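Local coordinates for phage integrase (Pectobacterium atrosepticum, PDB 3JU0), which probably binds DNA through this N-terminal arm-type binding domain, one part of a longer integrase of the tyrosine recombinase family, at residues 34-42 against 51-61. Numbering follows the deposited sequence.
Sequences GSKYWRLSY and LALGVYPAVSL
W38 is the big bump of this contact, and the hollow that takes it is made where the chain from Y56 to L61 curls back toward the indole. The indole drops in with CG anti to the carbonyl carbon (chi1 -62°). V59 CG1 sits 3.7 Å from CD1, Y56 CB comes up to NE1, and at the far end of the ring L61 CD1 lies 3.7 Å from CH2. One polar bond helps set the depth: NE1 gives its hydrogen to V59 O at 2.8 Å, with the oxygen at the ring edge, in plane, though the nitrogen stands above the carbonyl plane of V59.

The antiparallel pairing is kinked right beside this pocket. L53 and G54 together face W38 in a beta bulge: L53 N bonds to W38 O, while W38 N bonds to G54 O at 2.8 Å. G54, with no side chain, leaves its place to V59, whose CG2 packs close over the glycine.

On the other face of the sheet, R39 turns at chi2 (18°) so that its guanidinium stands upright on the sheet, slotted between A52 and Y37. A52 CB lies over one face (3.4 Å from CZ) and Y37 CB over the opposite one, each offset toward the rim. NH1 bonds to W38 O at 2.9 Å, reaching it from the face opposite L53 N.

Farther along, L40 and L51 form a hydrogen-bonded pair, and Y42 CE1 packs on L51 CB at 3.7 Å.

Strand 47-56 is an outer strand of the four-stranded antiparallel sheet, and 36-44 lies between it and strand 26-30. Helix 61-76, which S60 N-caps, packs beneath W38, L40 and Y42, while V8 of helix 5-10 touches both W38 and Y56.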
ATOM      1  N   GLY A  34      12.851  -4.905   9.145  1.00 29.04           N
ATOM      2  CA  GLY A  34      12.649  -6.026   8.310  1.00 26.52           C
ATOM      3  C   GLY A  34      11.236  -6.142   7.686  1.00 24.77           C
ATOM      4  O   GLY A  34      10.994  -6.872   6.730  1.00 26.77           O
ATOM      5  N   SER A  35      10.366  -5.317   8.165  1.00 22.79           N
ATOM      6  CA  SER A  35       9.009  -5.358   7.671  1.00 19.75           C
ATOM      7  C   SER A  35       8.834  -4.512   6.414  1.00 19.69           C
ATOM      8  O   SER A  35       9.645  -3.610   6.153  1.00 21.15           O
ATOM      9  CB  SER A  35       8.068  -4.857   8.746  1.00 20.17           C
ATOM     10  OG  SER A  35       7.981  -5.796   9.820  1.00 22.07           O
ATOM     11  N   LYS A  36       7.806  -4.860   5.617  1.00 17.81           N
ATOM     12  CA  LYS A  36       7.525  -4.240   4.295  1.00 17.50           C
ATOM     13  C   LYS A  36       6.051  -3.777   4.276  1.00 17.79           C
ATOM     14  O   LYS A  36       5.180  -4.615   4.455  1.00 19.99           O
ATOM     15  CB  LYS A  36       7.841  -5.250   3.201  1.00 17.93           C
ATOM     16  CG  LYS A  36       9.312  -5.520   2.950  1.00 20.04           C
ATOM     17  CD  LYS A  36       9.556  -6.596   1.974  1.00 20.73           C
ATOM     18  CE  LYS A  36      11.033  -6.687   1.626  1.00 23.05           C
ATOM     19  NZ  LYS A  36      11.359  -7.925   0.800  1.00 23.18           N
ATOM     20  N   TYR A  37       5.865  -2.451   4.188  1.00 17.36           N
ATOM     21  CA  TYR A  37       4.594  -1.810   4.368  1.00 18.56           C
ATOM     22  C   TYR A  37       4.095  -1.221   3.073  1.00 18.44           C
ATOM     23  O   TYR A  37       4.815  -0.482   2.442  1.00 19.71           O
ATOM     24  CB  TYR A  37       4.646  -0.654   5.418  1.00 18.24           C
ATOM     25  CG  TYR A  37       5.175  -1.025   6.761  1.00 18.61           C
ATOM     26  CD1 TYR A  37       6.529  -1.078   7.008  1.00 18.71           C
ATOM     27  CD2 TYR A  37       4.333  -1.233   7.819  1.00 18.16           C
ATOM     28  CE1 TYR A  37       7.041  -1.398   8.242  1.00 19.10           C
ATOM     29  CE2 TYR A  37       4.834  -1.583   9.069  1.00 17.60           C
ATOM     30  CZ  TYR A  37       6.180  -1.717   9.298  1.00 18.44           C
ATOM     31  OH  TYR A  37       6.673  -1.995  10.581  1.00 20.74           O
ATOM     32  N   TRP A  38       2.849  -1.497   2.699  1.00 15.61           N
ATOM     33  CA  TRP A  38       2.238  -0.807   1.546  1.00 16.30           C
ATOM     34  C   TRP A  38       1.602   0.485   2.029  1.00 15.45           C
ATOM     35  O   TRP A  38       0.853   0.507   3.011  1.00 16.60           O
ATOM     36  CB  TRP A  38       1.163  -1.639   0.914  1.00 16.27           C
ATOM     37  CG  TRP A  38       1.630  -2.944   0.341  1.00 16.28           C
ATOM     38  CD1 TRP A  38       1.402  -4.181   0.845  1.00 17.82           C
ATOM     39  CD2 TRP A  38       2.442  -3.107  -0.808  1.00 16.74           C
ATOM     40  NE1 TRP A  38       1.976  -5.123   0.029  1.00 18.67           N
ATOM     41  CE2 TRP A  38       2.613  -4.490  -1.007  1.00 18.33           C
ATOM     42  CE3 TRP A  38       3.022  -2.213  -1.718  1.00 18.12           C
ATOM     43  CZ2 TRP A  38       3.416  -5.011  -2.060  1.00 19.58           C
ATOM     44  CZ3 TRP A  38       3.782  -2.757  -2.786  1.00 20.80           C
ATOM     45  CH2 TRP A  38       3.934  -4.126  -2.941  1.00 20.98           C
ATOM     46  N   ARG A  39       1.895   1.544   1.299  1.00 16.07           N
ATOM     47  CA  ARG A  39       1.403   2.893   1.638  1.00 18.07           C
ATOM     48  C   ARG A  39       0.906   3.622   0.422  1.00 17.76           C
ATOM     49  O   ARG A  39       1.496   3.509  -0.654  1.00 18.58           O
ATOM     50  CB  ARG A  39       2.508   3.743   2.262  1.00 21.54           C
ATOM     51  CG  ARG A  39       2.934   3.328   3.638  1.00 30.76           C
ATOM     52  CD  ARG A  39       2.595   2.042   4.032  1.00 41.05           C
ATOM     53  NE  ARG A  39       2.442   2.093   5.486  1.00 44.87           N
ATOM     54  CZ  ARG A  39       1.849   1.183   6.252  1.00 41.18           C
ATOM     55  NH1 ARG A  39       1.195  -0.004   5.807  1.00 27.73           N
ATOM     56  NH2 ARG A  39       1.921   1.502   7.496  1.00 39.84           N
ATOM     57  N   LEU A  40      -0.111   4.442   0.638  1.00 17.06           N
ATOM     58  CA  LEU A  40      -0.627   5.310  -0.431  1.00 15.59           C
ATOM     59  C   LEU A  40      -0.547   6.776   0.016  1.00 16.63           C
ATOM     60  O   LEU A  40      -1.117   7.185   1.062  1.00 19.07           O
ATOM     61  CB  LEU A  40      -2.092   4.976  -0.764  1.00 16.57           C
ATOM     62  CG  LEU A  40      -2.764   5.894  -1.783  1.00 18.22           C
ATOM     63  CD1 LEU A  40      -2.091   5.698  -3.140  1.00 21.85           C
ATOM     64  CD2 LEU A  40      -4.225   5.645  -1.874  1.00 22.05           C
ATOM     65  N   SER A  41       0.112   7.601  -0.785  1.00 18.41           N
ATOM     66  CA  SER A  41       0.095   9.045  -0.569  1.00 20.44           C
ATOM     67  C   SER A  41      -1.102   9.630  -1.306  1.00 20.81           C
ATOM     68  O   SER A  41      -1.352   9.302  -2.501  1.00 23.45           O
ATOM     69  CB  SER A  41       1.411   9.587  -1.093  1.00 22.32           C
ATOM     70  OG  SER A  41       1.486  10.999  -0.960  1.00 29.60           O
ATOM     71  N   TYR A  42      -1.835  10.496  -0.623  1.00 21.72           N
ATOM     72  CA  TYR A  42      -3.030  11.113  -1.241  1.00 22.88           C
ATOM     73  C   TYR A  42      -3.256  12.466  -0.623  1.00 25.12           C
ATOM     74  O   TYR A  42      -2.706  12.773   0.479  1.00 25.15           O
ATOM     75  CB  TYR A  42      -4.241  10.212  -1.028  1.00 22.55           C
ATOM     76  CG  TYR A  42      -4.721  10.033   0.354  1.00 20.88           C
ATOM     77  CD1 TYR A  42      -4.084   9.154   1.270  1.00 22.52           C
ATOM     78  CD2 TYR A  42      -5.789  10.787   0.848  1.00 23.29           C
ATOM     79  CE1 TYR A  42      -4.541   9.022   2.507  1.00 25.06           C
ATOM     80  CE2 TYR A  42      -6.251  10.600   2.075  1.00 26.20           C
ATOM     81  CZ  TYR A  42      -5.623   9.723   2.943  1.00 27.12           C
ATOM     82  OH  TYR A  42      -6.087   9.598   4.273  1.00 29.50           O
ATOM     83  N   LEU A  51      -1.716   6.726   3.779  1.00 20.56           N
ATOM     84  CA  LEU A  51      -2.653   5.618   4.104  1.00 21.68           C
ATOM     85  C   LEU A  51      -1.884   4.300   4.156  1.00 19.98           C
ATOM     86  O   LEU A  51      -1.231   3.909   3.180  1.00 20.48           O
ATOM     87  CB  LEU A  51      -3.699   5.497   2.977  1.00 21.96           C
ATOM     88  CG  LEU A  51      -4.912   4.665   3.199  1.00 25.88           C
ATOM     89  CD1 LEU A  51      -5.746   5.319   4.333  1.00 29.67           C
ATOM     90  CD2 LEU A  51      -5.786   4.550   1.963  1.00 26.70           C
ATOM     91  N   ALA A  52      -2.045   3.567   5.242  1.00 19.25           N
ATOM     92  CA  ALA A  52      -1.567   2.206   5.291  1.00 18.40           C
ATOM     93  C   ALA A  52      -2.501   1.242   4.545  1.00 18.12           C
ATOM     94  O   ALA A  52      -3.722   1.204   4.804  1.00 21.74           O
ATOM     95  CB  ALA A  52      -1.508   1.778   6.752  1.00 19.77           C
ATOM     96  N   LEU A  53      -1.963   0.502   3.593  1.00 16.42           N
ATOM     97  CA  LEU A  53      -2.709  -0.460   2.825  1.00 16.76           C
ATOM     98  C   LEU A  53      -2.463  -1.894   3.264  1.00 18.97           C
ATOM     99  O   LEU A  53      -3.147  -2.789   2.809  1.00 23.35           O
ATOM    100  CB  LEU A  53      -2.440  -0.350   1.336  1.00 17.50           C
ATOM    101  CG  LEU A  53      -2.746   0.971   0.665  1.00 18.33           C
ATOM    102  CD1 LEU A  53      -2.260   0.926  -0.789  1.00 20.15           C
ATOM    103  CD2 LEU A  53      -4.186   1.248   0.737  1.00 21.64           C
ATOM    104  N   GLY A  54      -1.531  -2.145   4.129  1.00 18.05           N
ATOM    105  CA  GLY A  54      -1.255  -3.503   4.545  1.00 18.83           C
ATOM    106  C   GLY A  54       0.227  -3.827   4.572  1.00 18.97           C
ATOM    107  O   GLY A  54       1.065  -2.970   4.315  1.00 18.63           O
ATOM    108  N   VAL A  55       0.491  -5.085   4.897  1.00 16.45           N
ATOM    109  CA  VAL A  55       1.846  -5.591   5.148  1.00 16.89           C
ATOM    110  C   VAL A  55       2.148  -6.712   4.171  1.00 17.22           C
ATOM    111  O   VAL A  55       1.414  -7.665   4.128  1.00 18.47           O
ATOM    112  CB  VAL A  55       1.973  -6.071   6.626  1.00 18.48           C
ATOM    113  CG1 VAL A  55       3.273  -6.763   6.864  1.00 20.31           C
ATOM    114  CG2 VAL A  55       1.811  -4.859   7.539  1.00 21.21           C
ATOM    115  N   TYR A  56       3.290  -6.655   3.490  1.00 17.82           N
ATOM    116  CA  TYR A  56       3.743  -7.773   2.671  1.00 18.51           C
ATOM    117  C   TYR A  56       4.451  -8.808   3.586  1.00 19.05           C
ATOM    118  O   TYR A  56       5.224  -8.420   4.446  1.00 21.97           O
ATOM    119  CB  TYR A  56       4.750  -7.224   1.639  1.00 18.38           C
ATOM    120  CG  TYR A  56       5.366  -8.261   0.738  1.00 18.63           C
ATOM    121  CD1 TYR A  56       4.754  -8.697  -0.411  1.00 20.31           C
ATOM    122  CD2 TYR A  56       6.573  -8.848   1.078  1.00 19.93           C
ATOM    123  CE1 TYR A  56       5.312  -9.700  -1.206  1.00 21.11           C
ATOM    124  CE2 TYR A  56       7.140  -9.781   0.263  1.00 19.61           C
ATOM    125  CZ  TYR A  56       6.519 -10.207  -0.851  1.00 20.21           C
ATOM    126  OH  TYR A  56       7.135 -11.144  -1.649  1.00 23.84           O
ATOM    127  N   PRO A  57       4.235 -10.088   3.372  1.00 20.91           N
ATOM    128  CA  PRO A  57       3.576 -10.788   2.294  1.00 20.64           C
ATOM    129  C   PRO A  57       2.103 -11.119   2.568  1.00 21.23           C
ATOM    130  O   PRO A  57       1.502 -11.744   1.761  1.00 24.17           O
ATOM    131  CB  PRO A  57       4.414 -12.094   2.198  1.00 22.60           C
ATOM    132  CG  PRO A  57       4.770 -12.288   3.596  1.00 22.08           C
ATOM    133  CD  PRO A  57       5.080 -10.987   4.180  1.00 23.37           C
ATOM    134  N   ALA A  58       1.532 -10.652   3.685  1.00 19.72           N
ATOM    135  CA  ALA A  58       0.081 -10.834   3.954  1.00 20.09           C
ATOM    136  C   ALA A  58      -0.737 -10.249   2.812  1.00 20.74           C
ATOM    137  O   ALA A  58      -1.755 -10.833   2.369  1.00 23.98           O
ATOM    138  CB  ALA A  58      -0.259 -10.253   5.276  1.00 21.06           C
ATOM    139  N   VAL A  59      -0.252  -9.126   2.304  1.00 18.56           N
ATOM    140  CA  VAL A  59      -0.834  -8.398   1.191  1.00 18.31           C
ATOM    141  C   VAL A  59       0.209  -8.410   0.054  1.00 18.47           C
ATOM    142  O   VAL A  59       1.294  -7.875   0.165  1.00 19.49           O
ATOM    143  CB  VAL A  59      -1.150  -6.961   1.661  1.00 18.68           C
ATOM    144  CG1 VAL A  59      -1.680  -6.121   0.498  1.00 20.44           C
ATOM    145  CG2 VAL A  59      -2.127  -6.972   2.870  1.00 20.70           C
ATOM    146  N   SER A  60      -0.157  -9.000  -1.054  1.00 18.71           N
ATOM    147  CA  SER A  60       0.718  -9.063  -2.223  1.00 18.72           C
ATOM    148  C   SER A  60       0.728  -7.759  -3.008  1.00 17.43           C
ATOM    149  O   SER A  60      -0.062  -6.868  -2.728  1.00 17.97           O
ATOM    150  CB  SER A  60       0.279 -10.113  -3.198  1.00 22.59           C
ATOM    151  OG  SER A  60      -0.959  -9.840  -3.819  1.00 21.97           O
ATOM    152  N   LEU A  61       1.596  -7.643  -3.966  1.00 19.02           N
ATOM    153  CA  LEU A  61       1.594  -6.485  -4.837  1.00 19.31           C
ATOM    154  C   LEU A  61       0.255  -6.306  -5.570  1.00 19.92           C
ATOM    155  O   LEU A  61      -0.306  -5.205  -5.586  1.00 20.12           O
ATOM    156  CB  LEU A  61       2.755  -6.647  -5.856  1.00 20.15           C
ATOM    157  CG  LEU A  61       2.817  -5.593  -6.976  1.00 21.34           C
ATOM    158  CD1 LEU A  61       2.933  -4.155  -6.498  1.00 20.95           C
ATOM    159  CD2 LEU A  61       3.974  -5.867  -7.947  1.00 23.63           C
TER
HETATM  160  O   HOH W   1       6.756  -7.532   6.362  1.00 20.45           O